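Local structure of Cbm77-rfpl (Ruminococcus flavefaciens, 5FU5) at residues A71-K76 and D104-F109; V91-G96 and M111-L116; N15-S18 and T23-G26. The protein probably binds pectic polysaccharide of the plant cell wall, as a carbohydrate-binding module of a cellulosomal enzyme from a rumen bacterium. One frame throughout, in Å; residues are numbered along the deposited sequence. Where two conformers were deposited one is given.

Interaction 1. Residues A71-K76 and D104-F109; sequences AAATAK and DACNLF
Thr-74 and Cys-106 both place their chi1 heteroatom between backbone N and carbonyl carbon (58° for OG1, 56° for SG), and this turns each toward the other segment, between the start of strand 74-77 and the loop 104-106. OG1 of Thr-74 takes the backbone N-H of Asp-104 at 2.9 Å, with an N-H...O angle of 153°. A water also holds this hydroxyl, lying 2.8 Å from OG1 and donating to Ala-105 O. A second water donates both its hydrogens, one to Thr-74 O at 2.7 Å and one to Asp-104 O, so it ties carbonyl to carbonyl. SG of Cys-106 comes up to the same Thr-74 carbonyl, 3.2 Å from O. Beside this polar patch the methyl CB of Ala-73 packs on Cys-106 CB at 3.9 Å. The contact joins the start of strand 74-77 to the loop leading into strand 107-116. Phe-68 of strand 62-68 lies against both Ala-73 and Cys-106, while Lys-81 and Thr-83 of strand 80-83 cover Thr-74.

Interaction 2. Residues V91-G96 and M111-L116; sequences VDLAQG and MEYAAL
Leu-93 and Tyr-113 meet at a slant: the leucine branch approaches the phenol ring obliquely, its CD1 4.0 Å from CE1. The CB of Leu-93 adds to this, lying 4.1 Å from CE1 and 4.0 Å from the hydroxyl oxygen OH, so the leucine covers the CE1 and OH end of the tyrosine. The tyrosine gets there by length. Its CG stands anti to the backbone N (chi1 -175°), which swings the ring away from its own strand until the far end lies beside the backbone of Leu-93. There the OH approaches Leu-93 O at 3.6 Å, but the bond it makes is to the carbonyl of Ser-60, and that fixes the end of the ring.

In the beta-sandwich, strands 88-93 and 107-116 are not direct neighbours. Each pairs antiparallel with strand 62-68, so the contact passes over the strand between them, where Leu-64 touches both Leu-93 and Tyr-113. Phe-56 of strand 53-58 also packs on both, its ring inclined at about 45° to that of Tyr-113. A leucine in place of Tyr-113 would probably leave the Ser-60 carbonyl without its hydroxyl partner and open a gap beside Leu-93 CB and Phe-56. Just past Leu-93 the chain leaves strand 88-93 and turns through Ala-94 and Gln-95 into strand 96-101, which pairs with 53-58. On this turn the carbonyl of Ala-94 accepts a bond from His-98 NE2. The backbone at Gly-96, which follows, leaves no room for a side chain beside the preceding carbonyl.

Interaction 3. Residues N15-S18 and T23-G26; sequences NGTS and TIAG
Thr-17, third residue of a type II' beta turn from Asn-15 to Ser-18, sets its CA 5.8 Å from that of Ile-24 on strand 23-29. The turn follows the short helix 12-15 and is closed by Ser-18 N bonding to Asn-15 O at 2.9 Å; Gly-16 occupies its first corner with phi 60°. Together the turn and strand form a surface flank of the beta-sandwich, the turn lying along one edge of the strand. Ile-24 points its side chain at the turn and divides its branches between two targets. CG2, anti to the backbone N, meets the side chain of Thr-17 methyl to methyl, CG2 to CG2 at 4.0 Å. The other branch runs beneath the Thr-17 peptide, where its CD1 lies 3.7 Å from the carbonyl O of Thr-17. The threonine methyl reaches further along the strand to the backbone O of Gly-26, 4.0 Å from CG2. His-10 of strand 4-11 fixes the turn from another side, bonding through NE2 to Gly-16 O and touching Ile-24. The backbones of Thr-23 and Ala-25 pair with Ser-55 and Ser-53 of strand 53-58, but the intervening Ile-24 N turns to the loop: a water accepts its N-H at 2.9 Å and donates to Thr-17 O.

Overall arrangement
Interaction 1 is a buried contact, interaction 2 is partly buried and interaction 3 lies at the surface. Strand 107-116 serves the first two, interaction 1 at the approach to the strand and interaction 2 on its later part, on opposite sides of the chain's centre and about 18 Å apart between centres. Their chemistry differs: 71-76 and 104-109 are joined by a direct hydrogen bond and two waters, whereas 91-96 and 111-116 meet by apolar packing on a tyrosine. Interaction 3 combines both modes, methyl packing beside a single bridging water. It connects to interaction 2 through Met-111, whose CE lies 4.1 Å from CD1 of Ile-24, but does not touch interaction 1.

Interaction 1. Residues A71-K76 and D104-F109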
ATOM      1  N   ALA A  71      12.305   7.226  -0.367  1.00 22.71           N
ATOM      2  CA  ALA A  71      11.962   7.951  -1.589  1.00 25.19           C
ATOM      3  C   ALA A  71      11.849   7.018  -2.819  1.00 22.69           C
ATOM      4  O   ALA A  71      10.952   7.190  -3.644  1.00 22.65           O
ATOM      5  CB  ALA A  71      12.996   9.042  -1.859  1.00 27.58           C
ATOM      6  N   ALA A  72      12.788   6.079  -2.924  1.00 22.07           N
ATOM      7  CA  ALA A  72      12.828   5.080  -4.023  1.00 20.79           C
ATOM      8  C   ALA A  72      12.465   3.660  -3.604  1.00 20.48           C
ATOM      9  O   ALA A  72      12.980   2.674  -4.115  1.00 26.24           O
ATOM     10  CB  ALA A  72      14.187   5.074  -4.701  1.00 25.93           C
ATOM     11  N   ALA A  73      11.498   3.556  -2.710  1.00 20.94           N
ATOM     12  CA  ALA A  73      10.909   2.284  -2.306  1.00 20.39           C
ATOM     13  C   ALA A  73      10.403   1.487  -3.513  1.00 19.59           C
ATOM     14  O   ALA A  73      10.080   2.047  -4.581  1.00 21.04           O
ATOM     15  CB  ALA A  73       9.755   2.547  -1.367  1.00 20.40           C
ATOM     16  N   THR A  74      10.306   0.182  -3.316  1.00 19.57           N
ATOM     17  CA  THR A  74       9.847  -0.718  -4.349  1.00 20.40           C
ATOM     18  C   THR A  74       8.858  -1.709  -3.768  1.00 19.15           C
ATOM     19  O   THR A  74       8.769  -1.927  -2.562  1.00 20.23           O
ATOM     20  CB  THR A  74      11.014  -1.541  -4.938  1.00 23.79           C
ATOM     21  OG1 THR A  74      11.634  -2.261  -3.886  1.00 24.01           O
ATOM     22  CG2 THR A  74      12.031  -0.615  -5.633  1.00 23.85           C
ATOM     23  N   ALA A  75       8.097  -2.309  -4.640  1.00 16.08           N
ATOM     24  CA  ALA A  75       7.225  -3.444  -4.293  1.00 16.23           C
ATOM     25  C   ALA A  75       6.892  -4.242  -5.549  1.00 17.44           C
ATOM     26  O   ALA A  75       7.099  -3.762  -6.666  1.00 20.68           O
ATOM     27  CB  ALA A  75       5.913  -2.977  -3.657  1.00 18.74           C
ATOM     28  N   LYS A  76       6.377  -5.440  -5.357  1.00 16.71           N
ATOM     29  CA  LYS A  76       5.798  -6.205  -6.458  1.00 16.32           C
ATOM     30  C   LYS A  76       4.294  -6.131  -6.330  1.00 15.99           C
ATOM     31  O   LYS A  76       3.756  -6.394  -5.235  1.00 17.01           O
ATOM     32  CB  LYS A  76       6.301  -7.656  -6.464  1.00 18.36           C
ATOM     33  CG  LYS A  76       7.746  -7.752  -6.886  1.00 21.17           C
ATOM     34  CD  LYS A  76       8.182  -9.196  -6.958  1.00 22.76           C
ATOM     35  CE  LYS A  76       9.633  -9.276  -7.381  1.00 27.37           C
ATOM     36  NZ  LYS A  76      10.025 -10.679  -7.727  1.00 32.21           N
ATOM     37  N   ASP A 104      12.394  -4.861  -2.975  1.00 19.61           N
ATOM     38  CA  ASP A 104      13.595  -4.620  -2.176  1.00 24.23           C
ATOM     39  C   ASP A 104      13.170  -4.126  -0.799  1.00 23.99           C
ATOM     40  O   ASP A 104      11.992  -3.945  -0.536  1.00 22.78           O
ATOM     41  CB  ASP A 104      14.557  -3.666  -2.883  1.00 26.37           C
ATOM     42  CG  ASP A 104      15.023  -4.200  -4.222  1.00 31.35           C
ATOM     43  OD1 ASP A 104      15.131  -5.440  -4.438  1.00 35.03           O
ATOM     44  OD2 ASP A 104      15.263  -3.358  -5.098  1.00 42.01           O
ATOM     45  N   ALA A 105      14.135  -3.951   0.083  1.00 24.23           N
ATOM     46  CA  ALA A 105      13.856  -3.572   1.434  1.00 24.71           C
ATOM     47  C   ALA A 105      13.300  -2.150   1.452  1.00 22.82           C
ATOM     48  O   ALA A 105      13.809  -1.224   0.778  1.00 26.59           O
ATOM     49  CB  ALA A 105      15.098  -3.676   2.286  1.00 26.08           C
ATOM     50  N   CYS A 106      12.206  -2.026   2.200  1.00 20.44           N
ATOM     51  CA  CYS A 106      11.553  -0.727   2.484  1.00 20.06           C
ATOM     52  C   CYS A 106      10.354  -0.968   3.414  1.00 19.13           C
ATOM     53  O   CYS A 106      10.097  -2.101   3.853  1.00 19.67           O
ATOM     54  CB  CYS A 106      11.092  -0.003   1.217  1.00 19.72           C
ATOM     55  SG  CYS A 106       9.987  -0.990   0.195  1.00 20.52           S
ATOM     56  N   ASN A 107       9.664   0.123   3.726  1.00 16.12           N
ATOM     57  CA  ASN A 107       8.708   0.121   4.854  1.00 17.28           C
ATOM     58  C   ASN A 107       7.459   0.941   4.501  1.00 16.02           C
ATOM     59  O   ASN A 107       7.552   2.102   4.149  1.00 16.05           O
ATOM     60  CB  ASN A 107       9.425   0.659   6.105  1.00 17.93           C
ATOM     61  CG  ASN A 107      10.547  -0.266   6.524  1.00 18.48           C
ATOM     62  OD1 ASN A 107      10.299  -1.378   6.998  1.00 19.75           O
ATOM     63  ND2 ASN A 107      11.772   0.134   6.245  1.00 19.94           N
ATOM     64  N   LEU A 108       6.312   0.254   4.553  1.00 16.55           N
ATOM     65  CA  LEU A 108       5.035   0.726   4.047  1.00 15.06           C
ATOM     66  C   LEU A 108       4.172   1.379   5.161  1.00 14.47           C
ATOM     67  O   LEU A 108       3.902   0.730   6.177  1.00 15.72           O
ATOM     68  CB  LEU A 108       4.283  -0.438   3.415  1.00 15.78           C
ATOM     69  CG  LEU A 108       2.881  -0.159   2.817  1.00 15.18           C
ATOM     70  CD1 LEU A 108       2.953   0.864   1.687  1.00 17.33           C
ATOM     71  CD2 LEU A 108       2.194  -1.427   2.404  1.00 16.86           C
ATOM     72  N   PHE A 109       3.731   2.612   4.926  1.00 14.55           N
ATOM     73  CA  PHE A 109       2.975   3.365   5.964  1.00 15.72           C
ATOM     74  C   PHE A 109       1.500   3.615   5.691  1.00 14.94           C
ATOM     75  O   PHE A 109       0.702   3.821   6.626  1.00 16.15           O
ATOM     76  CB  PHE A 109       3.682   4.689   6.252  1.00 15.92           C
ATOM     77  CG  PHE A 109       5.003   4.546   6.963  1.00 16.10           C
ATOM     78  CD1 PHE A 109       6.153   4.139   6.292  1.00 16.11           C
ATOM     79  CD2 PHE A 109       5.150   4.862   8.298  1.00 18.09           C
ATOM     80  CE1 PHE A 109       7.347   3.990   6.945  1.00 17.69           C
ATOM     81  CE2 PHE A 109       6.359   4.758   8.934  1.00 18.94           C
ATOM     82  CZ  PHE A 109       7.473   4.327   8.274  1.00 17.39           C
TER
HETATM   83  O   HOH W   1       9.342  -4.238  -1.245  1.00 18.33           O
HETATM   84  O   HOH W   2      13.032  -0.774  -1.959  1.00 26.58           O

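Interaction 2. Residues V91-G96 and M111-L116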
ATOM      1  N   VAL A  91      -0.039   2.536  -9.008  1.00 17.57           N
ATOM      2  CA  VAL A  91      -0.236   1.464  -9.976  0.50 16.52           C
ATOM      3  C   VAL A  91      -1.701   1.436 -10.375  1.00 16.34           C
ATOM      4  O   VAL A  91      -2.567   1.339  -9.506  1.00 18.44           O
ATOM      5  CB  VAL A  91       0.102   0.042  -9.462  0.50 15.70           C
ATOM      6  CG1 VAL A  91       0.130  -0.925 -10.664  0.50 11.87           C
ATOM      7  CG2 VAL A  91       1.406  -0.049  -8.670  0.50 17.54           C
ATOM      8  N   ASP A  92      -1.981   1.462 -11.672  1.00 16.68           N
ATOM      9  CA  ASP A  92      -3.305   1.339 -12.178  1.00 16.39           C
ATOM     10  C   ASP A  92      -3.638  -0.128 -12.327  1.00 16.13           C
ATOM     11  O   ASP A  92      -2.828  -0.885 -12.862  1.00 18.35           O
ATOM     12  CB  ASP A  92      -3.455   2.087 -13.503  1.00 17.31           C
ATOM     13  CG  ASP A  92      -3.352   3.610 -13.338  1.00 23.61           C
ATOM     14  OD1 ASP A  92      -3.120   4.139 -12.247  1.00 30.03           O
ATOM     15  OD2 ASP A  92      -3.474   4.314 -14.298  1.00 32.85           O
ATOM     16  N   LEU A  93      -4.829  -0.521 -11.871  1.00 15.40           N
ATOM     17  CA  LEU A  93      -5.266  -1.894 -11.774  1.00 15.78           C
ATOM     18  C   LEU A  93      -6.651  -2.144 -12.352  1.00 16.68           C
ATOM     19  O   LEU A  93      -7.505  -1.233 -12.376  1.00 17.80           O
ATOM     20  CB  LEU A  93      -5.227  -2.387 -10.309  1.00 15.26           C
ATOM     21  CG  LEU A  93      -3.885  -2.379  -9.606  1.00 16.61           C
ATOM     22  CD1 LEU A  93      -4.069  -2.754  -8.146  1.00 16.69           C
ATOM     23  CD2 LEU A  93      -2.868  -3.299 -10.263  1.00 18.67           C
ATOM     24  N   ALA A  94      -6.832  -3.346 -12.886  1.00 16.48           N
ATOM     25  CA  ALA A  94      -8.144  -3.799 -13.328  1.00 17.90           C
ATOM     26  C   ALA A  94      -8.935  -4.386 -12.153  1.00 16.99           C
ATOM     27  O   ALA A  94      -8.391  -4.673 -11.085  1.00 18.16           O
ATOM     28  CB  ALA A  94      -7.981  -4.855 -14.421  1.00 20.76           C
ATOM     29  N   GLN A  95     -10.228  -4.563 -12.372  1.00 19.03           N
ATOM     30  CA  GLN A  95     -11.076  -5.274 -11.398  1.00 18.77           C
ATOM     31  C   GLN A  95     -10.464  -6.649 -11.143  1.00 18.30           C
ATOM     32  O   GLN A  95      -9.910  -7.279 -12.061  1.00 21.48           O
ATOM     33  CB  GLN A  95     -12.486  -5.448 -11.957  1.00 21.62           C
ATOM     34  CG  GLN A  95     -13.518  -6.065 -11.021  1.00 23.38           C
ATOM     35  CD  GLN A  95     -13.428  -7.575 -10.819  1.00 30.12           C
ATOM     36  OE1 GLN A  95     -13.052  -8.318 -11.732  1.00 35.46           O
ATOM     37  NE2 GLN A  95     -13.864  -8.051  -9.621  1.00 36.47           N
ATOM     38  N   GLY A  96     -10.586  -7.129  -9.904  1.00 19.61           N
ATOM     39  CA  GLY A  96     -10.208  -8.488  -9.568  1.00 19.29           C
ATOM     40  C   GLY A  96      -9.170  -8.567  -8.496  1.00 18.67           C
ATOM     41  O   GLY A  96      -8.821  -7.554  -7.856  1.00 19.16           O
ATOM     42  N   MET A 111      -1.830   2.989   2.516  1.00 15.29           N
ATOM     43  CA  MET A 111      -2.251   2.588   1.198  0.50 15.85           C
ATOM     44  C   MET A 111      -3.695   2.914   0.926  1.00 15.72           C
ATOM     45  O   MET A 111      -4.516   3.052   1.851  1.00 16.70           O
ATOM     46  CB  MET A 111      -1.921   1.124   0.938  0.50 21.56           C
ATOM     47  CG  MET A 111      -2.624   0.121   1.790  0.50 19.47           C
ATOM     48  SD  MET A 111      -2.131  -1.592   1.456  0.50 21.28           S
ATOM     49  CE  MET A 111      -2.980  -2.173   2.905  0.50 14.14           C
ATOM     50  N   GLU A 112      -3.974   3.154  -0.361  1.00 15.81           N
ATOM     51  CA  GLU A 112      -5.298   3.491  -0.832  0.50 17.17           C
ATOM     52  C   GLU A 112      -5.563   2.828  -2.162  1.00 17.00           C
ATOM     53  O   GLU A 112      -4.674   2.756  -2.989  1.00 18.54           O
ATOM     54  CB  GLU A 112      -5.464   5.009  -0.994  0.50 21.61           C
ATOM     55  CG  GLU A 112      -6.587   5.334  -1.950  0.50 28.20           C
ATOM     56  CD  GLU A 112      -7.052   6.744  -1.920  0.50 35.42           C
ATOM     57  OE1 GLU A 112      -6.291   7.642  -1.477  0.50 43.87           O
ATOM     58  OE2 GLU A 112      -8.206   6.913  -2.347  0.50 40.82           O
ATOM     59  N   TYR A 113      -6.789   2.359  -2.351  1.00 14.67           N
ATOM     60  CA  TYR A 113      -7.246   1.887  -3.642  1.00 15.55           C
ATOM     61  C   TYR A 113      -8.446   2.739  -4.011  1.00 17.84           C
ATOM     62  O   TYR A 113      -9.452   2.717  -3.302  1.00 18.72           O
ATOM     63  CB  TYR A 113      -7.611   0.384  -3.660  1.00 16.63           C
ATOM     64  CG  TYR A 113      -7.953  -0.044  -5.047  1.00 15.83           C
ATOM     65  CD1 TYR A 113      -6.948  -0.087  -6.026  1.00 16.65           C
ATOM     66  CD2 TYR A 113      -9.261  -0.264  -5.453  1.00 16.73           C
ATOM     67  CE1 TYR A 113      -7.244  -0.399  -7.338  1.00 17.09           C
ATOM     68  CE2 TYR A 113      -9.568  -0.562  -6.788  1.00 17.28           C
ATOM     69  CZ  TYR A 113      -8.510  -0.661  -7.718  1.00 16.17           C
ATOM     70  OH  TYR A 113      -8.776  -0.948  -9.034  1.00 17.17           O
ATOM     71  N   ALA A 114      -8.326   3.480  -5.113  1.00 15.90           N
ATOM     72  CA  ALA A 114      -9.389   4.358  -5.646  1.00 17.89           C
ATOM     73  C   ALA A 114     -10.043   3.631  -6.787  1.00 18.82           C
ATOM     74  O   ALA A 114      -9.447   3.510  -7.846  1.00 19.88           O
ATOM     75  CB  ALA A 114      -8.813   5.679  -6.099  1.00 20.43           C
ATOM     76  N   ALA A 115     -11.267   3.179  -6.583  1.00 17.24           N
ATOM     77  CA  ALA A 115     -12.021   2.380  -7.525  1.00 18.44           C
ATOM     78  C   ALA A 115     -12.938   3.273  -8.323  1.00 18.54           C
ATOM     79  O   ALA A 115     -13.696   4.060  -7.745  1.00 20.27           O
ATOM     80  CB  ALA A 115     -12.823   1.321  -6.805  1.00 19.48           C
ATOM     81  N   LEU A 116     -12.918   3.141  -9.643  1.00 18.84           N
ATOM     82  CA  LEU A 116     -13.778   3.934 -10.526  1.00 19.66           C
ATOM     83  C   LEU A 116     -15.219   3.484 -10.511  1.00 20.74           C
ATOM     84  O   LEU A 116     -15.522   2.327 -10.297  1.00 23.16           O
ATOM     85  CB  LEU A 116     -13.249   3.775 -11.980  1.00 22.21           C
ATOM     86  CG  LEU A 116     -11.870   4.374 -12.270  1.00 23.76           C
ATOM     87  CD1 LEU A 116     -11.360   3.981 -13.675  1.00 26.02           C
ATOM     88  CD2 LEU A 116     -11.886   5.873 -12.143  1.00 25.80           C
TER

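Interaction 3. Residues N15-S18 and T23-G26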
ATOM      1  N   ASN A  15      -4.393   1.555  12.502  1.00 18.60           N
ATOM      2  CA  ASN A  15      -5.105   0.288  12.431  1.00 19.21           C
ATOM      3  C   ASN A  15      -4.220  -0.941  12.290  1.00 19.75           C
ATOM      4  O   ASN A  15      -4.719  -2.051  12.130  1.00 22.88           O
ATOM      5  CB  ASN A  15      -6.176   0.305  11.335  1.00 20.57           C
ATOM      6  CG  ASN A  15      -7.297   1.308  11.621  1.00 22.24           C
ATOM      7  OD1 ASN A  15      -7.480   2.286  10.902  1.00 24.34           O
ATOM      8  ND2 ASN A  15      -8.011   1.081  12.701  1.00 22.31           N
ATOM      9  N   GLY A  16      -2.910  -0.772  12.360  1.00 19.47           N
ATOM     10  CA  GLY A  16      -2.029  -1.960  12.402  1.00 19.86           C
ATOM     11  C   GLY A  16      -2.216  -2.801  11.157  1.00 17.81           C
ATOM     12  O   GLY A  16      -2.149  -2.270  10.036  1.00 18.96           O
ATOM     13  N   THR A  17      -2.473  -4.089  11.349  1.00 17.98           N
ATOM     14  CA  THR A  17      -2.766  -5.001  10.236  1.00 18.08           C
ATOM     15  C   THR A  17      -4.245  -5.318  10.063  1.00 19.59           C
ATOM     16  O   THR A  17      -4.597  -6.206   9.284  1.00 22.40           O
ATOM     17  CB  THR A  17      -1.978  -6.333  10.403  1.00 21.29           C
ATOM     18  OG1 THR A  17      -2.411  -6.983  11.608  1.00 24.78           O
ATOM     19  CG2 THR A  17      -0.516  -6.099  10.454  1.00 20.18           C
ATOM     20  N   SER A  18      -5.129  -4.591  10.758  1.00 19.02           N
ATOM     21  CA  SER A  18      -6.575  -4.874  10.741  1.00 20.53           C
ATOM     22  C   SER A  18      -7.285  -4.183   9.568  1.00 17.52           C
ATOM     23  O   SER A  18      -7.244  -2.946   9.417  1.00 21.34           O
ATOM     24  CB  SER A  18      -7.236  -4.403  12.062  1.00 23.02           C
ATOM     25  OG  SER A  18      -6.768  -5.135  13.135  1.00 32.49           O
ATOM     26  N   THR A  23      -6.270  -8.017   3.100  1.00 16.94           N
ATOM     27  CA  THR A  23      -5.803  -9.137   3.911  1.00 17.09           C
ATOM     28  C   THR A  23      -4.301  -9.001   4.042  1.00 17.10           C
ATOM     29  O   THR A  23      -3.566  -9.193   3.062  1.00 17.92           O
ATOM     30  CB  THR A  23      -6.215 -10.469   3.316  1.00 19.92           C
ATOM     31  OG1 THR A  23      -7.649 -10.527   3.236  1.00 23.18           O
ATOM     32  CG2 THR A  23      -5.695 -11.604   4.144  1.00 22.64           C
ATOM     33  N   ILE A  24      -3.844  -8.605   5.228  1.00 16.64           N
ATOM     34  CA  ILE A  24      -2.454  -8.238   5.471  1.00 15.53           C
ATOM     35  C   ILE A  24      -1.765  -9.310   6.257  1.00 16.58           C
ATOM     36  O   ILE A  24      -2.163  -9.627   7.385  1.00 20.60           O
ATOM     37  CB  ILE A  24      -2.407  -6.860   6.248  1.00 18.18           C
ATOM     38  CG1 ILE A  24      -3.109  -5.767   5.429  1.00 18.25           C
ATOM     39  CG2 ILE A  24      -0.964  -6.456   6.518  1.00 20.15           C
ATOM     40  CD1 ILE A  24      -3.507  -4.541   6.215  1.00 20.26           C
ATOM     41  N   ALA A  25      -0.697  -9.878   5.671  1.00 17.63           N
ATOM     42  CA  ALA A  25       0.175 -10.827   6.324  1.00 17.60           C
ATOM     43  C   ALA A  25       1.565 -10.223   6.463  1.00 17.98           C
ATOM     44  O   ALA A  25       2.293 -10.037   5.476  1.00 19.01           O
ATOM     45  CB  ALA A  25       0.240 -12.110   5.546  1.00 20.56           C
ATOM     46  N   GLY A  26       1.916  -9.848   7.679  1.00 16.89           N
ATOM     47  CA  GLY A  26       3.223  -9.279   7.935  1.00 17.26           C
ATOM     48  C   GLY A  26       3.294  -8.630   9.309  1.00 16.27           C
ATOM     49  O   GLY A  26       2.370  -8.802  10.147  1.00 17.95           O
TER
HETATM   50  O   HOH W   3      -5.758  -7.788   7.208  1.00 24.45           O